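Local coordinates for protein SeqA (Vibrio cholerae, PDB 3SK7) that negatively regulates initiation of DNA replication, very likely by binding pairs of hemimethylated GATC sequences at oriC and so preventing re-initiation at newly replicated origins, at residues T88-M99 and I108-I116. Residues are numbered along the deposited sequence; the frame is centred on the assembly and turned at random. Where two conformers were deposited one is given.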
loop_
_atom_site.group_PDB
_atom_site.type_symbol
_atom_site.label_atom_id
_atom_site.label_comp_id
_atom_site.label_asym_id
_atom_site.label_seq_id
_atom_site.Cartn_x
_atom_site.Cartn_y
_atom_site.Cartn_z
ATOM N N THR A 88 -10.858 -6.937 -0.061
ATOM C CA THR A 88 -9.556 -7.262 0.496
ATOM C C THR A 88 -8.699 -7.986 -0.519
ATOM O O THR A 88 -7.492 -7.767 -0.586
ATOM C CB THR A 88 -9.713 -8.081 1.772
ATOM O OG1 THR A 88 -10.306 -7.238 2.767
ATOM C CG2 THR A 88 -8.365 -8.551 2.273
ATOM N N SER A 89 -9.299 -8.827 -1.345
ATOM C CA SER A 89 -8.523 -9.509 -2.381
ATOM C C SER A 89 -7.835 -8.524 -3.316
ATOM O O SER A 89 -6.647 -8.679 -3.675
ATOM C CB SER A 89 -9.414 -10.458 -3.170
ATOM O OG SER A 89 -9.852 -11.508 -2.334
ATOM N N ARG A 90 -8.566 -7.498 -3.714
ATOM C CA ARG A 90 -8.019 -6.491 -4.612
ATOM C C ARG A 90 -6.921 -5.677 -3.902
ATOM O O ARG A 90 -5.873 -5.361 -4.492
ATOM C CB ARG A 90 -9.134 -5.576 -5.082
ATOM C CG ARG A 90 -8.651 -4.408 -5.882
ATOM C CD ARG A 90 -7.863 -4.837 -7.091
ATOM N NE ARG A 90 -8.619 -5.775 -7.909
ATOM C CZ ARG A 90 -8.117 -6.431 -8.945
ATOM N NH1 ARG A 90 -8.889 -7.274 -9.622
ATOM N NH2 ARG A 90 -6.845 -6.240 -9.290
ATOM N N LYS A 91 -7.150 -5.351 -2.633
ATOM C CA LYS A 91 -6.129 -4.649 -1.849
ATOM C C LYS A 91 -4.826 -5.481 -1.796
ATOM O O LYS A 91 -3.705 -4.941 -1.907
ATOM C CB LYS A 91 -6.622 -4.379 -0.431
ATOM C CG LYS A 91 -7.632 -3.249 -0.339
ATOM C CD LYS A 91 -8.118 -3.103 1.094
ATOM C CE LYS A 91 -9.160 -1.986 1.241
ATOM N NZ LYS A 91 -10.455 -2.266 0.499
ATOM N N GLN A 92 -4.976 -6.793 -1.613
ATOM C CA GLN A 92 -3.814 -7.682 -1.586
ATOM C C GLN A 92 -3.070 -7.622 -2.914
ATOM O O GLN A 92 -1.831 -7.539 -2.956
ATOM C CB GLN A 92 -4.268 -9.116 -1.265
ATOM C CG GLN A 92 -4.730 -9.307 0.167
ATOM C CD GLN A 92 -5.393 -10.634 0.404
ATOM O OE1 GLN A 92 -6.022 -11.215 -0.479
ATOM N NE2 GLN A 92 -5.298 -11.098 1.621
ATOM N N GLN A 93 -3.818 -7.676 -4.012
ATOM C CA GLN A 93 -3.186 -7.640 -5.328
ATOM C C GLN A 93 -2.451 -6.344 -5.588
ATOM O O GLN A 93 -1.400 -6.325 -6.216
ATOM C CB GLN A 93 -4.248 -7.836 -6.424
ATOM C CG GLN A 93 -4.863 -9.220 -6.408
ATOM C CD GLN A 93 -5.938 -9.414 -7.475
ATOM O OE1 GLN A 93 -6.540 -8.451 -7.941
ATOM N NE2 GLN A 93 -6.165 -10.663 -7.874
ATOM N N MET A 94 -3.020 -5.248 -5.122
ATOM C CA MET A 94 -2.393 -3.936 -5.293
ATOM C C MET A 94 -1.069 -3.858 -4.533
ATOM O O MET A 94 -0.055 -3.367 -5.054
ATOM C CB MET A 94 -3.335 -2.845 -4.809
ATOM C CG MET A 94 -4.625 -2.776 -5.622
ATOM S SD MET A 94 -5.957 -1.809 -4.875
ATOM C CE MET A 94 -5.126 -0.246 -4.923
ATOM N N VAL A 95 -1.089 -4.336 -3.289
ATOM C CA VAL A 95 0.126 -4.321 -2.484
ATOM C C VAL A 95 1.201 -5.251 -3.084
ATOM O O VAL A 95 2.382 -4.914 -3.118
ATOM C CB VAL A 95 -0.168 -4.711 -1.028
ATOM C CG1 VAL A 95 1.111 -5.038 -0.283
ATOM C CG2 VAL A 95 -0.910 -3.606 -0.313
ATOM N N GLU A 96 0.777 -6.408 -3.564
ATOM C CA GLU A 96 1.712 -7.296 -4.216
ATOM C C GLU A 96 2.367 -6.640 -5.429
ATOM O O GLU A 96 3.580 -6.711 -5.591
ATOM C CB GLU A 96 1.001 -8.583 -4.660
ATOM C CG GLU A 96 1.890 -9.517 -5.466
ATOM C CD GLU A 96 1.173 -10.740 -5.964
ATOM O OE1 GLU A 96 -0.075 -10.713 -6.151
ATOM O OE2 GLU A 96 1.882 -11.730 -6.195
ATOM N N GLN A 97 1.562 -6.010 -6.281
ATOM C CA GLN A 97 2.087 -5.354 -7.472
ATOM C C GLN A 97 3.138 -4.320 -7.103
ATOM O O GLN A 97 4.258 -4.249 -7.712
ATOM C CB GLN A 97 0.960 -4.682 -8.260
ATOM C CG GLN A 97 0.066 -5.660 -9.002
ATOM C CD GLN A 97 -1.254 -5.063 -9.473
ATOM O OE1 GLN A 97 -1.420 -3.842 -9.562
ATOM N NE2 GLN A 97 -2.208 -5.938 -9.782
ATOM N N VAL A 98 2.819 -3.510 -6.100
ATOM C CA VAL A 98 3.755 -2.498 -5.656
ATOM C C VAL A 98 5.053 -3.120 -5.108
ATOM O O VAL A 98 6.170 -2.694 -5.459
ATOM C CB VAL A 98 3.110 -1.604 -4.587
ATOM C CG1 VAL A 98 4.134 -0.718 -3.904
ATOM C CG2 VAL A 98 2.000 -0.737 -5.198
ATOM N N MET A 99 4.909 -4.112 -4.236
ATOM C CA MET A 99 6.064 -4.683 -3.579
ATOM C C MET A 99 6.935 -5.459 -4.561
ATOM O O MET A 99 8.155 -5.439 -4.453
ATOM C CB MET A 99 5.643 -5.588 -2.421
ATOM C CG MET A 99 5.128 -4.825 -1.222
ATOM S SD MET A 99 4.845 -5.831 0.246
ATOM C CE MET A 99 6.518 -6.148 0.713
ATOM N N ILE A 108 8.299 -12.355 1.926
ATOM C CA ILE A 108 7.770 -11.274 2.747
ATOM C C ILE A 108 6.490 -10.705 2.121
ATOM O O ILE A 108 5.589 -10.288 2.834
ATOM C CB ILE A 108 8.803 -10.133 2.960
ATOM C CG1 ILE A 108 8.309 -9.128 3.998
ATOM C CG2 ILE A 108 9.111 -9.404 1.655
ATOM C CD1 ILE A 108 7.958 -9.762 5.363
ATOM N N ILE A 109 6.392 -10.736 0.795
ATOM C CA ILE A 109 5.205 -10.208 0.137
ATOM C C ILE A 109 3.976 -11.041 0.520
ATOM O O ILE A 109 2.906 -10.512 0.806
ATOM C CB ILE A 109 5.362 -10.181 -1.401
ATOM C CG1 ILE A 109 6.498 -9.252 -1.810
ATOM C CG2 ILE A 109 4.076 -9.750 -2.023
ATOM C CD1 ILE A 109 6.695 -9.154 -3.300
ATOM N N GLU A 110 4.130 -12.355 0.520
ATOM C CA GLU A 110 3.054 -13.240 0.943
ATOM C C GLU A 110 2.640 -12.952 2.385
ATOM O O GLU A 110 1.437 -12.885 2.681
ATOM C CB GLU A 110 3.488 -14.707 0.803
ATOM C CG GLU A 110 2.388 -15.712 1.199
ATOM C CD GLU A 110 2.862 -17.154 1.282
ATOM O OE1 GLU A 110 4.096 -17.377 1.276
ATOM O OE2 GLU A 110 1.992 -18.060 1.363
ATOM N N LYS A 111 3.615 -12.780 3.282
ATOM C CA LYS A 111 3.233 -12.474 4.668
ATOM C C LYS A 111 2.510 -11.144 4.802
ATOM O O LYS A 111 1.539 -11.026 5.552
ATOM C CB LYS A 111 4.443 -12.520 5.595
ATOM C CG LYS A 111 5.165 -13.872 5.539
ATOM C CD LYS A 111 6.416 -13.868 6.336
ATOM C CE LYS A 111 7.175 -15.171 6.128
ATOM N NZ LYS A 111 6.372 -16.373 6.505
ATOM N N VAL A 112 2.977 -10.140 4.070
ATOM C CA VAL A 112 2.376 -8.817 4.166
ATOM C C VAL A 112 0.947 -8.815 3.589
ATOM O O VAL A 112 0.011 -8.296 4.219
ATOM C CB VAL A 112 3.252 -7.767 3.447
ATOM C CG1 VAL A 112 2.537 -6.438 3.312
ATOM C CG2 VAL A 112 4.555 -7.544 4.192
ATOM N N THR A 113 0.768 -9.405 2.413
ATOM C CA THR A 113 -0.560 -9.434 1.821
ATOM C C THR A 113 -1.535 -10.312 2.617
ATOM O O THR A 113 -2.716 -9.959 2.758
ATOM C CB THR A 113 -0.522 -9.892 0.339
ATOM O OG1 THR A 113 0.038 -11.204 0.234
ATOM C CG2 THR A 113 0.250 -8.927 -0.509
ATOM N N HIS A 114 -1.054 -11.427 3.160
ATOM C CA HIS A 114 -1.928 -12.254 3.996
ATOM C C HIS A 114 -2.422 -11.536 5.236
ATOM O O HIS A 114 -3.459 -11.903 5.786
ATOM C CB HIS A 114 -1.218 -13.552 4.387
ATOM C CG HIS A 114 -1.145 -14.547 3.275
ATOM N ND1 HIS A 114 -0.789 -15.866 3.479
ATOM C CD2 HIS A 114 -1.378 -14.429 1.946
ATOM C CE1 HIS A 114 -0.808 -16.510 2.331
ATOM N NE2 HIS A 114 -1.167 -15.659 1.380
ATOM N N SER A 115 -1.715 -10.490 5.657
ATOM C CA SER A 115 -2.047 -9.781 6.886
ATOM C C SER A 115 -3.161 -8.763 6.715
ATOM O O SER A 115 -3.699 -8.249 7.710
ATOM C CB SER A 115 -0.818 -9.065 7.436
ATOM O OG SER A 115 -0.574 -7.868 6.702
ATOM N N ILE A 116 -3.488 -8.459 5.471
ATOM C CA ILE A 116 -4.543 -7.506 5.158
ATOM C C ILE A 116 -5.891 -8.180 5.366
ATOM O O ILE A 116 -6.155 -9.298 4.897
ATOM C CB ILE A 116 -4.453 -6.981 3.727
ATOM C CG1 ILE A 116 -3.095 -6.329 3.488
ATOM C CG2 ILE A 116 -5.594 -5.976 3.441
ATOM C CD1 ILE A 116 -2.831 -5.979 2.041
ATOM O OXT ILE A 116 -6.750 -7.589 6.024
#
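Met99 lies over Ile109 and Val112 where two successive helices of the SeqA C-terminal domain pack as an antiparallel helical hairpin, their axes 9.3 Å apart at closest and running at 150° to each other. Met99 CB rests 3.8 Å from Ile109 CG1, the two side chains running alongside each other in opposing senses, while the bend at chi3 (72°) turns CE back toward Ile109 and Met99 SD lies 3.9 Å from Val112 CG1. Further along, Val95 splits its branches: CG1 faces Val112 and Thr113, whereas CG2 meets Ile116 CD1 at 3.9 Å. Phe27 and Ile30 of helix 23-37 touch Val95 and Ile116, respectively, so the hairpin is packed against that helix. The nearest pair of CA atoms is that of Gln92 and Thr113, 5.0 Å apart, and CG2 of Thr113 sits 3.5 Å from Gln92 O. The hairpin illustrates how one carbonyl near the C-terminus can take a side-chain donor from across the contact as well as a backbone N-H of its own segment: the extended Gln92 side chain passes alongside Thr113 and gives NE2 to Thr113 O (3.0 Å), arriving 45° out of the carbonyl plane, while Ile116 N reaches the same oxygen from the opposite face.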